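Local coordinates for protein CocE/NonD family hydrolase (Staphylococcus aureus subsp. aureus COL, PDB 3III) that is probably a serine hydrolase of the CocE/NonD family, with an alpha/beta-hydrolase domain related to X-Pro dipeptidyl-peptidases, although its natural substrate is not established, at residues 61-75 with 114-128. Sequence-based numbering, arbitrary orientation.
Sequences PNKDGKFPVVMSADT and VPNDYVVVKVALRGS
V70 and V121 sit midway along two parallel strands, 67-74 and 119-124, where backbone hydrogen bonds alternate across the gap; the one from V121 N to V70 O is 2.8 Å. Packing is tight on the face carrying V69, M71, A73, V119, V121 and V123. There CB of A73 meets CB of V123 at 3.5 Å, and the M71 side chain runs alongside V121, a bend at chi3 (-67°) turning CE against CB of V121; Y146 and A153 of helix 140-154 cover M71. On the other face, CG of P68 rests over one face of the Y118 ring, 3.4 Å from CD1. Further along, K122 bends at chi2 and chi3, and its NZ donates a hydrogen bond to S72 OG (2.8 Å), forms a buried salt bridge with D74 OD2 (2.6 Å) and hydrogen-bonds S107. A water joins S72 OG to V121 O. The looser end is the exposed 62-66 loop, where the extended chain of K63 brings NZ to D117 OD1 (2.8 Å) from above the carboxylate plane. Here the antiparallel N-terminal strands give way to the parallel run continuing into 162-168; with helix 140-154 on the M71 face and 170-179 on the S72 face, this is the alpha/beta-hydrolase fold of the S15 family.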
loop_
_atom_site.group_PDB
_atom_site.type_symbol
_atom_site.label_atom_id
_atom_site.label_comp_id
_atom_site.label_asym_id
_atom_site.label_seq_id
_atom_site.Cartn_x
_atom_site.Cartn_y
_atom_site.Cartn_z
ATOM N N PRO A 61 -12.576 8.508 27.379
ATOM C CA PRO A 61 -13.752 9.131 27.918
ATOM C C PRO A 61 -13.515 9.675 29.327
ATOM O O PRO A 61 -12.756 9.112 30.130
ATOM C CB PRO A 61 -14.776 8.011 27.905
ATOM C CG PRO A 61 -14.289 7.067 26.918
ATOM C CD PRO A 61 -12.826 7.105 27.040
ATOM N N ASN A 62 -14.080 10.849 29.583
ATOM C CA ASN A 62 -14.027 11.449 30.891
ATOM C C ASN A 62 -15.061 10.797 31.806
ATOM O O ASN A 62 -16.049 11.430 32.203
ATOM C CB ASN A 62 -14.276 12.978 30.771
ATOM C CG ASN A 62 -14.147 13.678 32.066
ATOM O OD1 ASN A 62 -13.460 13.184 32.972
ATOM N ND2 ASN A 62 -14.828 14.829 32.203
ATOM N N LYS A 63 -14.804 9.537 32.144
ATOM C CA LYS A 63 -15.588 8.799 33.072
ATOM C C LYS A 63 -14.789 7.577 33.483
ATOM O O LYS A 63 -13.866 7.142 32.776
ATOM C CB LYS A 63 -16.959 8.412 32.475
ATOM C CG LYS A 63 -16.900 7.732 31.144
ATOM C CD LYS A 63 -18.279 7.316 30.620
ATOM C CE LYS A 63 -18.281 7.175 29.135
ATOM N NZ LYS A 63 -19.396 6.407 28.634
ATOM N N ASP A 64 -15.114 7.066 34.653
ATOM C CA ASP A 64 -14.627 5.766 35.117
ATOM C C ASP A 64 -15.114 4.686 34.150
ATOM O O ASP A 64 -16.154 4.844 33.479
ATOM C CB ASP A 64 -15.200 5.410 36.485
ATOM C CG ASP A 64 -14.702 6.288 37.581
ATOM O OD1 ASP A 64 -13.658 6.942 37.427
ATOM O OD2 ASP A 64 -15.349 6.282 38.636
ATOM N N GLY A 65 -14.362 3.595 34.089
ATOM C CA GLY A 65 -14.778 2.445 33.340
ATOM C C GLY A 65 -13.669 1.894 32.519
ATOM O O GLY A 65 -12.588 2.469 32.464
ATOM N N LYS A 66 -13.958 0.756 31.901
ATOM C CA LYS A 66 -13.024 0.024 31.056
ATOM C C LYS A 66 -13.521 -0.001 29.631
ATOM O O LYS A 66 -14.682 -0.355 29.390
ATOM C CB LYS A 66 -12.865 -1.401 31.570
ATOM C CG LYS A 66 -12.058 -1.472 32.852
ATOM C CD LYS A 66 -11.861 -2.898 33.261
ATOM C CE LYS A 66 -10.830 -2.991 34.383
ATOM N NZ LYS A 66 -9.502 -2.779 33.791
ATOM N N PHE A 67 -12.644 0.314 28.674
ATOM C CA PHE A 67 -13.043 0.507 27.290
ATOM C C PHE A 67 -12.191 -0.277 26.340
ATOM O O PHE A 67 -11.016 -0.553 26.627
ATOM C CB PHE A 67 -12.953 2.009 26.942
ATOM C CG PHE A 67 -13.796 2.873 27.843
ATOM C CD1 PHE A 67 -15.164 3.042 27.602
ATOM C CD2 PHE A 67 -13.254 3.445 28.975
ATOM C CE1 PHE A 67 -15.955 3.796 28.436
ATOM C CE2 PHE A 67 -14.019 4.219 29.830
ATOM C CZ PHE A 67 -15.395 4.375 29.593
ATOM N N PRO A 68 -12.745 -0.634 25.175
ATOM C CA PRO A 68 -11.840 -1.162 24.151
ATOM C C PRO A 68 -10.860 -0.090 23.696
ATOM O O PRO A 68 -11.174 1.122 23.704
ATOM C CB PRO A 68 -12.818 -1.558 22.993
ATOM C CG PRO A 68 -13.950 -0.601 23.162
ATOM C CD PRO A 68 -14.118 -0.449 24.664
ATOM N N VAL A 69 -9.682 -0.535 23.257
ATOM C CA VAL A 69 -8.608 0.356 22.913
ATOM C C VAL A 69 -8.221 0.267 21.416
ATOM O O VAL A 69 -7.988 -0.826 20.906
ATOM C CB VAL A 69 -7.366 0.062 23.695
ATOM C CG1 VAL A 69 -6.230 1.032 23.239
ATOM C CG2 VAL A 69 -7.663 0.105 25.212
ATOM N N VAL A 70 -8.244 1.420 20.759
ATOM C CA VAL A 70 -7.801 1.588 19.387
ATOM C C VAL A 70 -6.394 2.180 19.454
ATOM O O VAL A 70 -6.170 3.159 20.161
ATOM C CB VAL A 70 -8.710 2.541 18.595
ATOM C CG1 VAL A 70 -8.157 2.743 17.146
ATOM C CG2 VAL A 70 -10.203 2.011 18.566
HETATM N N MSE A 71 -5.429 1.563 18.771
HETATM C CA MSE A 71 -4.026 2.019 18.836
HETATM C C MSE A 71 -3.421 2.176 17.465
HETATM O O MSE A 71 -3.810 1.448 16.533
HETATM C CB MSE A 71 -3.192 0.997 19.595
HETATM C CG MSE A 71 -1.761 1.491 19.892
HETATM SE SE MSE A 71 -0.835 0.159 21.050
HETATM C CE MSE A 71 -1.916 0.398 22.681
ATOM N N SER A 72 -2.566 3.194 17.295
ATOM C CA SER A 72 -1.709 3.277 16.130
ATOM C C SER A 72 -0.310 3.680 16.561
ATOM O O SER A 72 -0.086 4.350 17.633
ATOM C CB SER A 72 -2.253 4.246 15.069
ATOM O OG SER A 72 -2.064 5.592 15.477
ATOM N N ALA A 73 0.667 3.319 15.723
ATOM C CA ALA A 73 2.078 3.626 16.027
ATOM C C ALA A 73 2.914 3.898 14.768
ATOM O O ALA A 73 2.830 3.193 13.768
ATOM C CB ALA A 73 2.693 2.528 16.840
ATOM N N ASP A 74 3.774 4.919 14.861
ATOM C CA ASP A 74 4.652 5.311 13.802
ATOM C C ASP A 74 5.800 6.146 14.379
ATOM O O ASP A 74 5.917 6.337 15.579
ATOM C CB ASP A 74 3.861 6.119 12.753
ATOM C CG ASP A 74 3.196 7.292 13.349
ATOM O OD1 ASP A 74 3.909 8.245 13.697
ATOM O OD2 ASP A 74 1.974 7.211 13.568
ATOM N N THR A 75 6.680 6.566 13.498
ATOM C CA THR A 75 7.776 7.448 13.839
ATOM C C THR A 75 7.664 8.840 13.212
ATOM O O THR A 75 8.640 9.562 13.099
ATOM C CB THR A 75 9.106 6.809 13.478
ATOM O OG1 THR A 75 9.139 6.504 12.094
ATOM C CG2 THR A 75 9.382 5.542 14.313
ATOM N N VAL A 114 -13.499 8.082 20.361
ATOM C CA VAL A 114 -13.756 8.299 21.770
ATOM C C VAL A 114 -15.229 8.572 22.103
ATOM O O VAL A 114 -15.719 8.044 23.079
ATOM C CB VAL A 114 -12.770 9.285 22.434
ATOM C CG1 VAL A 114 -13.104 9.441 23.900
ATOM C CG2 VAL A 114 -11.359 8.729 22.311
ATOM N N PRO A 115 -15.962 9.326 21.295
ATOM C CA PRO A 115 -17.389 9.503 21.586
ATOM C C PRO A 115 -18.175 8.212 21.445
ATOM O O PRO A 115 -19.251 8.082 21.996
ATOM C CB PRO A 115 -17.842 10.503 20.559
ATOM C CG PRO A 115 -16.621 11.297 20.302
ATOM C CD PRO A 115 -15.509 10.300 20.290
ATOM N N ASN A 116 -17.626 7.258 20.727
ATOM C CA ASN A 116 -18.249 5.908 20.620
ATOM C C ASN A 116 -17.756 4.961 21.741
ATOM O O ASN A 116 -17.918 3.722 21.657
ATOM C CB ASN A 116 -17.966 5.324 19.236
ATOM C CG ASN A 116 -18.807 5.934 18.154
ATOM O OD1 ASN A 116 -18.330 6.615 17.214
ATOM N ND2 ASN A 116 -20.058 5.725 18.271
ATOM N N ASP A 117 -17.198 5.533 22.817
ATOM C CA ASP A 117 -16.736 4.783 23.991
ATOM C C ASP A 117 -15.659 3.786 23.666
ATOM O O ASP A 117 -15.696 2.622 24.130
ATOM C CB ASP A 117 -17.900 4.073 24.720
ATOM C CG ASP A 117 -19.001 5.074 25.148
ATOM O OD1 ASP A 117 -18.619 5.946 25.931
ATOM O OD2 ASP A 117 -20.184 4.992 24.694
ATOM N N TYR A 118 -14.664 4.273 22.946
ATOM C CA TYR A 118 -13.372 3.626 22.760
ATOM C C TYR A 118 -12.296 4.528 23.390
ATOM O O TYR A 118 -12.483 5.749 23.553
ATOM C CB TYR A 118 -12.992 3.461 21.294
ATOM C CG TYR A 118 -13.696 2.398 20.564
ATOM C CD1 TYR A 118 -13.097 1.143 20.359
ATOM C CD2 TYR A 118 -14.994 2.608 20.064
ATOM C CE1 TYR A 118 -13.766 0.147 19.689
ATOM C CE2 TYR A 118 -15.668 1.584 19.372
ATOM C CZ TYR A 118 -15.057 0.355 19.229
ATOM O OH TYR A 118 -15.695 -0.619 18.555
ATOM N N VAL A 119 -11.194 3.932 23.756
ATOM C CA VAL A 119 -9.983 4.670 24.079
ATOM C C VAL A 119 -9.114 4.706 22.793
ATOM O O VAL A 119 -9.125 3.767 22.031
ATOM C CB VAL A 119 -9.223 4.043 25.283
ATOM C CG1 VAL A 119 -7.757 4.559 25.382
ATOM C CG2 VAL A 119 -9.989 4.278 26.589
ATOM N N VAL A 120 -8.430 5.835 22.521
ATOM C CA VAL A 120 -7.427 5.908 21.465
ATOM C C VAL A 120 -6.029 6.150 22.055
ATOM O O VAL A 120 -5.823 7.113 22.821
ATOM C CB VAL A 120 -7.774 6.954 20.363
ATOM C CG1 VAL A 120 -6.632 7.052 19.328
ATOM C CG2 VAL A 120 -9.141 6.610 19.624
ATOM N N VAL A 121 -5.067 5.280 21.700
ATOM C CA VAL A 121 -3.673 5.460 22.168
ATOM C C VAL A 121 -2.846 5.730 20.956
ATOM O O VAL A 121 -2.939 5.007 19.952
ATOM C CB VAL A 121 -3.090 4.230 22.905
ATOM C CG1 VAL A 121 -1.615 4.472 23.252
ATOM C CG2 VAL A 121 -3.947 3.827 24.146
ATOM N N LYS A 122 -2.056 6.802 21.013
ATOM C CA LYS A 122 -1.188 7.201 19.882
ATOM C C LYS A 122 0.234 7.012 20.332
ATOM O O LYS A 122 0.654 7.610 21.317
ATOM C CB LYS A 122 -1.430 8.670 19.486
ATOM C CG LYS A 122 -0.586 9.125 18.317
ATOM C CD LYS A 122 -1.150 8.574 16.969
ATOM C CE LYS A 122 0.005 8.369 15.994
ATOM N NZ LYS A 122 -0.313 7.694 14.770
ATOM N N VAL A 123 0.970 6.173 19.617
ATOM C CA VAL A 123 2.291 5.721 20.020
ATOM C C VAL A 123 3.350 6.358 19.128
ATOM O O VAL A 123 3.264 6.295 17.895
ATOM C CB VAL A 123 2.437 4.179 19.930
ATOM C CG1 VAL A 123 3.848 3.757 20.371
ATOM C CG2 VAL A 123 1.344 3.531 20.764
ATOM N N ALA A 124 4.327 6.992 19.786
ATOM C CA ALA A 124 5.581 7.358 19.165
ATOM C C ALA A 124 6.567 6.207 19.346
ATOM O O ALA A 124 7.000 5.921 20.453
ATOM C CB ALA A 124 6.122 8.653 19.767
ATOM N N LEU A 125 6.927 5.534 18.243
ATOM C CA LEU A 125 7.834 4.389 18.313
ATOM C C LEU A 125 9.250 4.883 18.578
ATOM O O LEU A 125 9.548 6.106 18.520
ATOM C CB LEU A 125 7.740 3.487 17.065
ATOM C CG LEU A 125 6.382 2.762 16.971
ATOM C CD1 LEU A 125 6.068 2.256 15.513
ATOM C CD2 LEU A 125 6.329 1.652 17.976
ATOM N N ARG A 126 10.105 3.919 18.897
ATOM C CA ARG A 126 11.504 4.183 19.251
ATOM C C ARG A 126 12.160 5.045 18.169
ATOM O O ARG A 126 11.994 4.811 16.965
ATOM C CB ARG A 126 12.274 2.891 19.387
ATOM C CG ARG A 126 13.672 3.054 19.952
ATOM C CD ARG A 126 14.435 1.734 19.955
ATOM N NE ARG A 126 13.826 0.729 20.821
ATOM C CZ ARG A 126 14.364 0.239 21.932
ATOM N NH1 ARG A 126 15.566 0.634 22.354
ATOM N NH2 ARG A 126 13.709 -0.682 22.631
ATOM N N GLY A 127 12.953 6.009 18.639
ATOM C CA GLY A 127 13.649 6.966 17.770
ATOM C C GLY A 127 12.875 8.231 17.416
ATOM O O GLY A 127 13.441 9.168 16.823
ATOM N N SER A 128 11.582 8.246 17.743
ATOM C CA SER A 128 10.718 9.367 17.475
ATOM C C SER A 128 10.227 9.989 18.773
ATOM O O SER A 128 10.201 9.369 19.835
ATOM C CB SER A 128 9.532 8.951 16.583
ATOM O OG SER A 128 8.584 8.180 17.324
HETATM O O HOH W 1 -3.802 6.229 17.444
HETATM O O HOH W 2 3.469 8.629 16.369
#